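Local coordinates for protein B-agarase (Saccharophagus degradans, PDB 4BQ2) that hydrolyses agarose as an exo-acting beta-agarase of glycoside hydrolase family 50, its catalytic module carrying a calcium-binding, carbohydrate-binding-module-like domain, at residues Glu27-Ile32 against Thr181-Asn186; Ile102-Pro105 against Ser111-Ala114; Phe86-Thr91 against Arg150-Met155. All blocks are in the same frame, centred on the assembly; numbering follows the deposited sequence.

Contact 1: residues Glu27-Ile32 against Thr181-Asn186; sequences ETYTGI and TVIIDN. With CA (calcium ion), chain K.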
loop_
_atom_site.group_PDB
_atom_site.type_symbol
_atom_site.label_atom_id
_atom_site.label_comp_id
_atom_site.label_asym_id
_atom_site.label_seq_id
_atom_site.Cartn_x
_atom_site.Cartn_y
_atom_site.Cartn_z
ATOM N N GLU A 27 2.262 -8.181 -36.318
ATOM C CA GLU A 27 2.954 -7.120 -37.058
ATOM C C GLU A 27 4.462 -7.337 -36.970
ATOM O O GLU A 27 4.952 -8.025 -36.069
ATOM C CB GLU A 27 2.659 -5.724 -36.492
ATOM C CG GLU A 27 1.216 -5.424 -36.083
ATOM C CD GLU A 27 0.285 -5.175 -37.256
ATOM O OE1 GLU A 27 0.784 -5.117 -38.414
ATOM O OE2 GLU A 27 -0.949 -5.035 -37.014
ATOM N N THR A 28 5.180 -6.722 -37.905
ATOM C CA THR A 28 6.643 -6.658 -37.853
ATOM C C THR A 28 7.073 -5.459 -37.000
ATOM O O THR A 28 6.539 -4.345 -37.151
ATOM C CB THR A 28 7.250 -6.607 -39.277
ATOM O OG1 THR A 28 6.901 -7.807 -39.960
ATOM C CG2 THR A 28 8.779 -6.521 -39.232
ATOM N N TYR A 29 8.013 -5.705 -36.088
ATOM C CA TYR A 29 8.515 -4.687 -35.140
ATOM C C TYR A 29 10.023 -4.986 -35.022
ATOM O O TYR A 29 10.451 -6.086 -35.413
ATOM C CB TYR A 29 7.830 -4.861 -33.762
ATOM C CG TYR A 29 8.445 -6.040 -33.042
ATOM C CD1 TYR A 29 8.123 -7.350 -33.408
ATOM C CD2 TYR A 29 9.409 -5.855 -32.072
ATOM C CE1 TYR A 29 8.717 -8.435 -32.784
ATOM C CE2 TYR A 29 10.032 -6.940 -31.465
ATOM C CZ TYR A 29 9.686 -8.225 -31.837
ATOM O OH TYR A 29 10.319 -9.293 -31.245
ATOM N N THR A 30 10.813 -4.049 -34.481
ATOM C CA THR A 30 12.239 -4.273 -34.156
ATOM C C THR A 30 12.498 -4.988 -32.824
ATOM O O THR A 30 12.219 -4.446 -31.738
ATOM C CB THR A 30 13.019 -2.944 -34.158
ATOM O OG1 THR A 30 12.867 -2.320 -35.440
ATOM C CG2 THR A 30 14.502 -3.179 -33.836
ATOM N N GLY A 31 13.043 -6.206 -32.892
ATOM C CA GLY A 31 13.284 -7.003 -31.693
ATOM C C GLY A 31 14.455 -6.551 -30.823
ATOM O O GLY A 31 15.161 -5.594 -31.158
ATOM N N ILE A 32 14.655 -7.270 -29.723
ATOM C CA ILE A 32 15.675 -6.958 -28.719
ATOM C C ILE A 32 17.080 -6.981 -29.306
ATOM O O ILE A 32 17.961 -6.240 -28.850
ATOM C CB ILE A 32 15.632 -7.910 -27.476
ATOM C CG1 ILE A 32 15.805 -9.400 -27.862
ATOM C CG2 ILE A 32 14.371 -7.708 -26.662
ATOM C CD1 ILE A 32 16.556 -10.228 -26.840
ATOM N N THR A 181 -0.861 -0.022 -25.517
ATOM C CA THR A 181 -0.586 -0.951 -26.643
ATOM C C THR A 181 0.845 -1.492 -26.488
ATOM O O THR A 181 1.776 -0.709 -26.255
ATOM C CB THR A 181 -0.715 -0.231 -28.004
ATOM O OG1 THR A 181 -2.024 0.343 -28.116
ATOM C CG2 THR A 181 -0.467 -1.214 -29.212
ATOM N N VAL A 182 1.003 -2.809 -26.605
ATOM C CA VAL A 182 2.311 -3.419 -26.517
ATOM C C VAL A 182 2.548 -4.313 -27.731
ATOM O O VAL A 182 1.594 -4.683 -28.432
ATOM C CB VAL A 182 2.466 -4.266 -25.231
ATOM C CG1 VAL A 182 2.343 -3.377 -23.987
ATOM C CG2 VAL A 182 1.462 -5.431 -25.214
ATOM N N ILE A 183 3.828 -4.650 -27.960
ATOM C CA ILE A 183 4.185 -5.746 -28.853
ATOM C C ILE A 183 4.849 -6.780 -27.969
ATOM O O ILE A 183 5.720 -6.444 -27.166
ATOM C CB ILE A 183 5.202 -5.349 -29.954
ATOM C CG1 ILE A 183 4.796 -4.070 -30.666
ATOM C CG2 ILE A 183 5.379 -6.474 -30.970
ATOM C CD1 ILE A 183 3.441 -4.142 -31.322
ATOM N N ILE A 184 4.443 -8.030 -28.127
ATOM C CA ILE A 184 4.957 -9.161 -27.364
ATOM C C ILE A 184 5.572 -10.142 -28.371
ATOM O O ILE A 184 4.997 -10.384 -29.436
ATOM C CB ILE A 184 3.829 -9.860 -26.586
ATOM C CG1 ILE A 184 3.196 -8.902 -25.528
ATOM C CG2 ILE A 184 4.329 -11.150 -25.931
ATOM C CD1 ILE A 184 1.879 -9.409 -24.958
ATOM N N ASP A 185 6.722 -10.712 -28.042
ATOM C CA ASP A 185 7.341 -11.715 -28.926
ATOM C C ASP A 185 8.140 -12.697 -28.099
ATOM O O ASP A 185 8.518 -12.393 -26.946
ATOM C CB ASP A 185 8.177 -11.005 -29.995
ATOM C CG ASP A 185 8.540 -11.922 -31.167
ATOM O OD1 ASP A 185 8.072 -13.082 -31.198
ATOM O OD2 ASP A 185 9.337 -11.498 -32.029
ATOM N N ASN A 186 8.345 -13.906 -28.645
ATOM C CA ASN A 186 9.290 -14.887 -28.105
ATOM C C ASN A 186 8.948 -15.361 -26.704
ATOM O O ASN A 186 9.792 -15.361 -25.821
ATOM C CB ASN A 186 10.731 -14.353 -28.171
ATOM C CG ASN A 186 11.164 -14.059 -29.605
ATOM O OD1 ASN A 186 10.908 -14.857 -30.508
ATOM N ND2 ASN A 186 11.802 -12.913 -29.822
HETATM CA CA CA K . 8.747 -13.238 -33.717
HETATM O O HOH W 1 10.504 -14.324 -33.422
#

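Contact 2: residues Ile102-Pro105 against Ser111-Ala114; sequences IDIP and SYYA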
loop_
_atom_site.group_PDB
_atom_site.type_symbol
_atom_site.label_atom_id
_atom_site.label_comp_id
_atom_site.label_asym_id
_atom_site.label_seq_id
_atom_site.Cartn_x
_atom_site.Cartn_y
_atom_site.Cartn_z
ATOM N N ILE A 102 5.514 -5.481 -13.766
ATOM C CA ILE A 102 6.626 -4.587 -14.119
ATOM C C ILE A 102 6.131 -3.510 -15.079
ATOM O O ILE A 102 5.061 -3.658 -15.692
ATOM C CB ILE A 102 7.822 -5.393 -14.721
ATOM C CG1 ILE A 102 9.094 -4.554 -14.756
ATOM C CG2 ILE A 102 7.477 -5.942 -16.104
ATOM C CD1 ILE A 102 9.540 -4.131 -13.378
ATOM N N ASP A 103 6.887 -2.421 -15.202
ATOM C CA ASP A 103 6.621 -1.382 -16.200
ATOM C C ASP A 103 7.203 -1.815 -17.535
ATOM O O ASP A 103 8.279 -2.417 -17.559
ATOM C CB ASP A 103 7.346 -0.077 -15.818
ATOM C CG ASP A 103 8.847 -0.254 -15.717
ATOM O OD1 ASP A 103 9.295 -0.929 -14.754
ATOM O OD2 ASP A 103 9.572 0.278 -16.615
ATOM N N ILE A 104 6.484 -1.509 -18.616
ATOM C CA ILE A 104 6.943 -1.732 -19.982
ATOM C C ILE A 104 7.071 -0.375 -20.650
ATOM O O ILE A 104 6.061 0.261 -21.010
ATOM C CB ILE A 104 5.990 -2.624 -20.810
ATOM C CG1 ILE A 104 5.528 -3.861 -20.012
ATOM C CG2 ILE A 104 6.647 -2.947 -22.144
ATOM C CD1 ILE A 104 6.635 -4.837 -19.552
ATOM N N PRO A 105 8.317 0.109 -20.791
ATOM C CA PRO A 105 8.535 1.415 -21.410
ATOM C C PRO A 105 8.287 1.397 -22.911
ATOM O O PRO A 105 8.338 0.336 -23.529
ATOM C CB PRO A 105 10.037 1.713 -21.132
ATOM C CG PRO A 105 10.400 0.815 -19.995
ATOM C CD PRO A 105 9.551 -0.425 -20.182
ATOM N N SER A 111 13.751 -7.948 -22.884
ATOM C CA SER A 111 13.294 -9.277 -22.451
ATOM C C SER A 111 12.979 -9.234 -20.982
ATOM O O SER A 111 13.738 -8.616 -20.187
ATOM C CB SER A 111 14.385 -10.361 -22.641
ATOM O OG SER A 111 14.455 -10.819 -23.974
ATOM N N TYR A 112 11.890 -9.914 -20.614
ATOM C CA TYR A 112 11.385 -9.900 -19.255
ATOM C C TYR A 112 11.245 -11.327 -18.749
ATOM O O TYR A 112 10.772 -12.195 -19.482
ATOM C CB TYR A 112 10.009 -9.192 -19.225
ATOM C CG TYR A 112 10.101 -7.713 -19.491
ATOM C CD1 TYR A 112 10.076 -7.204 -20.797
ATOM C CD2 TYR A 112 10.226 -6.823 -18.430
ATOM C CE1 TYR A 112 10.176 -5.854 -21.053
ATOM C CE2 TYR A 112 10.318 -5.481 -18.654
ATOM C CZ TYR A 112 10.320 -4.985 -19.969
ATOM O OH TYR A 112 10.394 -3.608 -20.147
ATOM N N TYR A 113 11.610 -11.593 -17.501
ATOM C CA TYR A 113 11.428 -12.975 -17.032
ATOM C C TYR A 113 10.748 -13.109 -15.702
ATOM O O TYR A 113 10.877 -12.246 -14.830
ATOM C CB TYR A 113 12.751 -13.775 -17.036
ATOM C CG TYR A 113 13.812 -13.231 -16.090
ATOM C CD1 TYR A 113 14.701 -12.234 -16.509
ATOM C CD2 TYR A 113 13.942 -13.731 -14.801
ATOM C CE1 TYR A 113 15.690 -11.739 -15.655
ATOM C CE2 TYR A 113 14.922 -13.253 -13.935
ATOM C CZ TYR A 113 15.791 -12.259 -14.374
ATOM O OH TYR A 113 16.749 -11.788 -13.505
ATOM N N ALA A 114 10.050 -14.234 -15.554
ATOM C CA ALA A 114 9.411 -14.602 -14.321
ATOM C C ALA A 114 9.831 -16.009 -13.967
ATOM O O ALA A 114 9.557 -16.965 -14.704
ATOM C CB ALA A 114 7.889 -14.501 -14.450
#

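Contact 3: residues Phe86-Thr91 against Arg150-Met155; sequences FYLDVT and RQFVWM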
loop_
_atom_site.group_PDB
_atom_site.type_symbol
_atom_site.label_atom_id
_atom_site.label_comp_id
_atom_site.label_asym_id
_atom_site.label_seq_id
_atom_site.Cartn_x
_atom_site.Cartn_y
_atom_site.Cartn_z
ATOM N N PHE A 86 2.210 -4.192 -16.775
ATOM C CA PHE A 86 1.598 -5.489 -16.934
ATOM C C PHE A 86 1.569 -6.236 -15.606
ATOM O O PHE A 86 2.585 -6.255 -14.855
ATOM C CB PHE A 86 2.413 -6.344 -17.938
ATOM C CG PHE A 86 1.806 -6.429 -19.293
ATOM C CD1 PHE A 86 0.403 -6.335 -19.467
ATOM C CD2 PHE A 86 2.607 -6.656 -20.408
ATOM C CE1 PHE A 86 -0.166 -6.465 -20.733
ATOM C CE2 PHE A 86 2.052 -6.777 -21.670
ATOM C CZ PHE A 86 0.662 -6.662 -21.838
ATOM N N TYR A 87 0.426 -6.869 -15.338
ATOM C CA TYR A 87 0.309 -7.858 -14.291
ATOM C C TYR A 87 0.422 -9.210 -14.950
ATOM O O TYR A 87 -0.315 -9.483 -15.896
ATOM C CB TYR A 87 -1.036 -7.720 -13.583
ATOM C CG TYR A 87 -1.114 -6.465 -12.728
ATOM C CD1 TYR A 87 -1.544 -5.269 -13.273
ATOM C CD2 TYR A 87 -0.739 -6.493 -11.391
ATOM C CE1 TYR A 87 -1.619 -4.096 -12.499
ATOM C CE2 TYR A 87 -0.801 -5.341 -10.601
ATOM C CZ TYR A 87 -1.240 -4.152 -11.167
ATOM O OH TYR A 87 -1.310 -3.023 -10.368
ATOM N N LEU A 88 1.382 -10.028 -14.498
ATOM C CA LEU A 88 1.536 -11.367 -15.006
ATOM C C LEU A 88 0.996 -12.301 -13.918
ATOM O O LEU A 88 1.532 -12.315 -12.811
ATOM C CB LEU A 88 3.018 -11.660 -15.315
ATOM C CG LEU A 88 3.306 -13.155 -15.512
ATOM C CD1 LEU A 88 2.762 -13.617 -16.863
ATOM C CD2 LEU A 88 4.816 -13.465 -15.361
ATOM N N ASP A 89 -0.083 -13.018 -14.237
ATOM C CA ASP A 89 -0.664 -13.998 -13.329
ATOM C C ASP A 89 -0.528 -15.343 -14.001
ATOM O O ASP A 89 -0.925 -15.508 -15.147
ATOM C CB ASP A 89 -2.149 -13.704 -13.112
ATOM C CG ASP A 89 -2.379 -12.432 -12.292
ATOM O OD1 ASP A 89 -2.303 -12.524 -11.056
ATOM O OD2 ASP A 89 -2.626 -11.353 -12.896
ATOM N N VAL A 90 0.045 -16.298 -13.275
ATOM C CA VAL A 90 0.263 -17.627 -13.798
ATOM C C VAL A 90 -0.485 -18.558 -12.850
ATOM O O VAL A 90 -0.264 -18.520 -11.643
ATOM C CB VAL A 90 1.772 -17.964 -13.855
ATOM C CG1 VAL A 90 1.997 -19.381 -14.357
ATOM C CG2 VAL A 90 2.506 -16.973 -14.761
ATOM N N THR A 91 -1.410 -19.345 -13.411
ATOM C CA THR A 91 -2.297 -20.228 -12.634
ATOM C C THR A 91 -2.027 -21.702 -12.970
ATOM O O THR A 91 -1.855 -22.054 -14.141
ATOM C CB THR A 91 -3.779 -19.863 -12.887
ATOM O OG1 THR A 91 -3.979 -18.485 -12.546
ATOM C CG2 THR A 91 -4.726 -20.689 -12.009
ATOM N N ARG A 150 15.188 -8.022 -17.860
ATOM C CA ARG A 150 14.472 -7.464 -16.716
ATOM C C ARG A 150 13.654 -8.505 -15.985
ATOM O O ARG A 150 12.879 -9.209 -16.588
ATOM C CB ARG A 150 13.583 -6.319 -17.168
ATOM C CG ARG A 150 14.381 -5.179 -17.821
ATOM C CD ARG A 150 13.509 -3.951 -17.990
ATOM N NE ARG A 150 13.156 -3.342 -16.698
ATOM C CZ ARG A 150 12.083 -2.575 -16.522
ATOM N NH1 ARG A 150 11.263 -2.314 -17.546
ATOM N NH2 ARG A 150 11.840 -2.042 -15.331
ATOM N N GLN A 151 13.800 -8.565 -14.672
ATOM C CA GLN A 151 13.063 -9.543 -13.867
ATOM C C GLN A 151 11.692 -8.972 -13.493
ATOM O O GLN A 151 11.622 -7.876 -12.926
ATOM C CB GLN A 151 13.855 -9.934 -12.598
ATOM C CG GLN A 151 13.107 -11.014 -11.839
ATOM C CD GLN A 151 13.842 -11.668 -10.692
ATOM O OE1 GLN A 151 14.666 -11.055 -9.995
ATOM N NE2 GLN A 151 13.477 -12.905 -10.433
ATOM N N PHE A 152 10.603 -9.678 -13.829
ATOM C CA PHE A 152 9.266 -9.283 -13.346
ATOM C C PHE A 152 9.363 -9.206 -11.827
ATOM O O PHE A 152 10.011 -10.066 -11.174
ATOM C CB PHE A 152 8.196 -10.317 -13.705
ATOM C CG PHE A 152 7.428 -10.042 -14.986
ATOM C CD1 PHE A 152 6.246 -9.298 -14.962
ATOM C CD2 PHE A 152 7.830 -10.612 -16.203
ATOM C CE1 PHE A 152 5.500 -9.075 -16.130
ATOM C CE2 PHE A 152 7.104 -10.391 -17.369
ATOM C CZ PHE A 152 5.928 -9.631 -17.339
ATOM N N VAL A 153 8.717 -8.202 -11.244
ATOM C CA VAL A 153 8.889 -7.963 -9.818
ATOM C C VAL A 153 7.886 -8.783 -9.045
ATOM O O VAL A 153 6.718 -8.849 -9.431
ATOM C CB VAL A 153 8.649 -6.478 -9.503
ATOM C CG1 VAL A 153 8.763 -6.158 -8.024
ATOM C CG2 VAL A 153 9.612 -5.621 -10.315
ATOM N N TRP A 154 8.290 -9.325 -7.900
ATOM C CA TRP A 154 7.360 -10.097 -7.095
ATOM C C TRP A 154 6.304 -9.184 -6.471
ATOM O O TRP A 154 6.648 -8.139 -5.909
ATOM C CB TRP A 154 8.099 -10.830 -5.971
ATOM C CG TRP A 154 7.163 -11.658 -5.155
ATOM C CD1 TRP A 154 6.752 -11.416 -3.874
ATOM C CD2 TRP A 154 6.513 -12.857 -5.572
ATOM N NE1 TRP A 154 5.856 -12.385 -3.470
ATOM C CE2 TRP A 154 5.700 -13.286 -4.499
ATOM C CE3 TRP A 154 6.537 -13.620 -6.760
ATOM C CZ2 TRP A 154 4.934 -14.466 -4.555
ATOM C CZ3 TRP A 154 5.756 -14.802 -6.824
ATOM C CH2 TRP A 154 4.964 -15.204 -5.726
ATOM N N MET A 155 5.039 -9.610 -6.549
ATOM C CA MET A 155 3.910 -8.903 -5.956
ATOM C C MET A 155 3.282 -9.727 -4.830
ATOM O O MET A 155 3.314 -9.328 -3.637
ATOM C CB MET A 155 2.877 -8.521 -7.041
ATOM C CG MET A 155 3.461 -7.643 -8.147
ATOM S SD MET A 155 3.969 -5.998 -7.580
ATOM C CE MET A 155 2.384 -5.159 -7.667
#

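Contact 1: residues Glu27-Ile32 against Thr181-Asn186
One carboxylate oxygen serves both a metal and a phenol here: Tyr29 OH donates a short 2.5 Å hydrogen bond to Asp185 OD2, which is at the same time a calcium ligand at 2.5 Å. Asp185 OD1 completes a bidentate grip on the ion at 2.6 Å. The geometry shows how the two tasks are divided. The phenol takes the anti lone pair of OD2, the one pointing away from OD1, so the side of the carboxylate that chelates the metal is not contested. Ring and carboxylate stand nearly perpendicular, with planes 80° apart and OD2 lying at the ring edge. The pull of the calcium probably draws charge from the carboxylate, while the metal and the phenol together probably limit its rotation. The ring is itself steadied from one face, where Ile183 CG2 sits 3.7 Å from Tyr29 CG, a CH-pi contact shifted toward the rim. Asn186 OD1 accepts a hydrogen bond from a water that also binds the calcium, whereas its ND2 turns to Asp75. Asp7, Glu9, Ser37 and Lys38 supply the other protein ligands. The two strands cross almost at right angles (-86°) and are not paired directly. Strand 22-30 pairs with strand 36-44, which in turn pairs with strand 180-191, and strand 70-79 borders the latter on its other edge.

Contact 2: residues Ile102-Pro105 against Ser111-Ala114
Tyr112 reaches over from strand 110-115 to the side chains of Ile102, Ile104 and Pro105, and every contact across the two segments involves it. Its CB leaves the backbone toward the opposing segment, and CG stands beside the backbone N, anti to the carbonyl carbon (chi1 -69°), which directs the ring toward strand 97-104. Past CG, the first atom to find a partner is CD2, which meets Ile102 CG2 at 3.7 Å, a contact that is less certain, because Ile102 has two conformers. CE2 comes next, near Ile104 CD1 at 3.8 Å, with Asp103 O obliquely placed on the same side of the ring. Ile104 CD1 also lies 3.7 Å from Tyr112 CZ and rests over a ring face in a CH-pi contact, 18° off the normal. In Ile104, CG1 lies beside the backbone N and CD1 turns back toward the tyrosine. At the tip, Tyr112 OH packs against Pro105 CD at 3.3 Å. The polar need of this hydroxyl is met by Arg150 NH1, which hydrogen-bonds to it, while Arg150 NH2 makes a salt bridge with Asp103 OD1. One guanidinium thus ties both segments together from outside them, an instance of a buried phenol whose ring is packed by aliphatic groups and whose oxygen is served by a charge. The strand axes run nearly antiparallel, 10.1 Å apart, too far for direct pairing. Strand 150-155 pairs with both, antiparallel to 97-104 and parallel to 110-115, while strand 84-92 lies beside the former and strand 70-79 beside the latter.

Contact 3: residues Phe86-Thr91 against Arg150-Met155
Leu88 and Phe152 meet over the intervening strand 97-104 in the beta-rich, carbohydrate-binding-module-like domain, an example of packing between next-but-one strands in which an aliphatic branch lies over an aromatic face. With CG turned away from the backbone N (chi1 165°) and a positive second torsion, Leu88 brings CD2 over the middle of the ring. The methyl carbon lies 4.2 Å from the centroid of the Phe152 ring and only 6° off the ring normal, so the CH-pi contact is almost exactly centred. Phe152 adopts a less usual conformation: its chi1 of -95° departs from the staggered values, and the residue sits in the short irregularity that divides strand 150-155. A second leucine atom, CB, touches the rim of the same ring at 3.7 Å from Phe152 CE1. The carbonyl of Phe86 approaches that ring at its edge, though this oxygen also accepts a hydrogen bond from Ser101 OG. On the other face of strand 86-91, Tyr87 starts away from the opposing segment but its long ring carries it back. Met155 meets it with a curled side chain, all three torsions turned in the same sense, which folds the thioether back on itself and lets the terminal methyl do the touching. Strand 97-104 pairs with both strands and so spaces them apart. The methionine contact is a loose one, Met155 CE standing 4.3 Å from Tyr87 CE2.

All three contacts belong to the carbohydrate-binding-module-like region, and contact 2 is nested along the chain inside contact 3, which is nested inside contact 1. Contacts 2 and 3 are the closest pair, with centres about 8 Å apart. Their shared framework is partly backbone: Arg150 N lies 2.8 Å from Ser111 O, and Phe152 N 2.8 Å from Tyr113 O, both probable hydrogen bonds. Ala114 CB packs on Leu88 CD2 at 3.4 Å. Contact 1, which alone holds the calcium, is centred about 13 Å from the centre of contact 2 and 19 Å from that of contact 3, touching the former through Ile32 CD1, 3.6 Å from Ser111 OG, and the latter where Val182 CG2 meets Phe86 CZ at 3.7 Å.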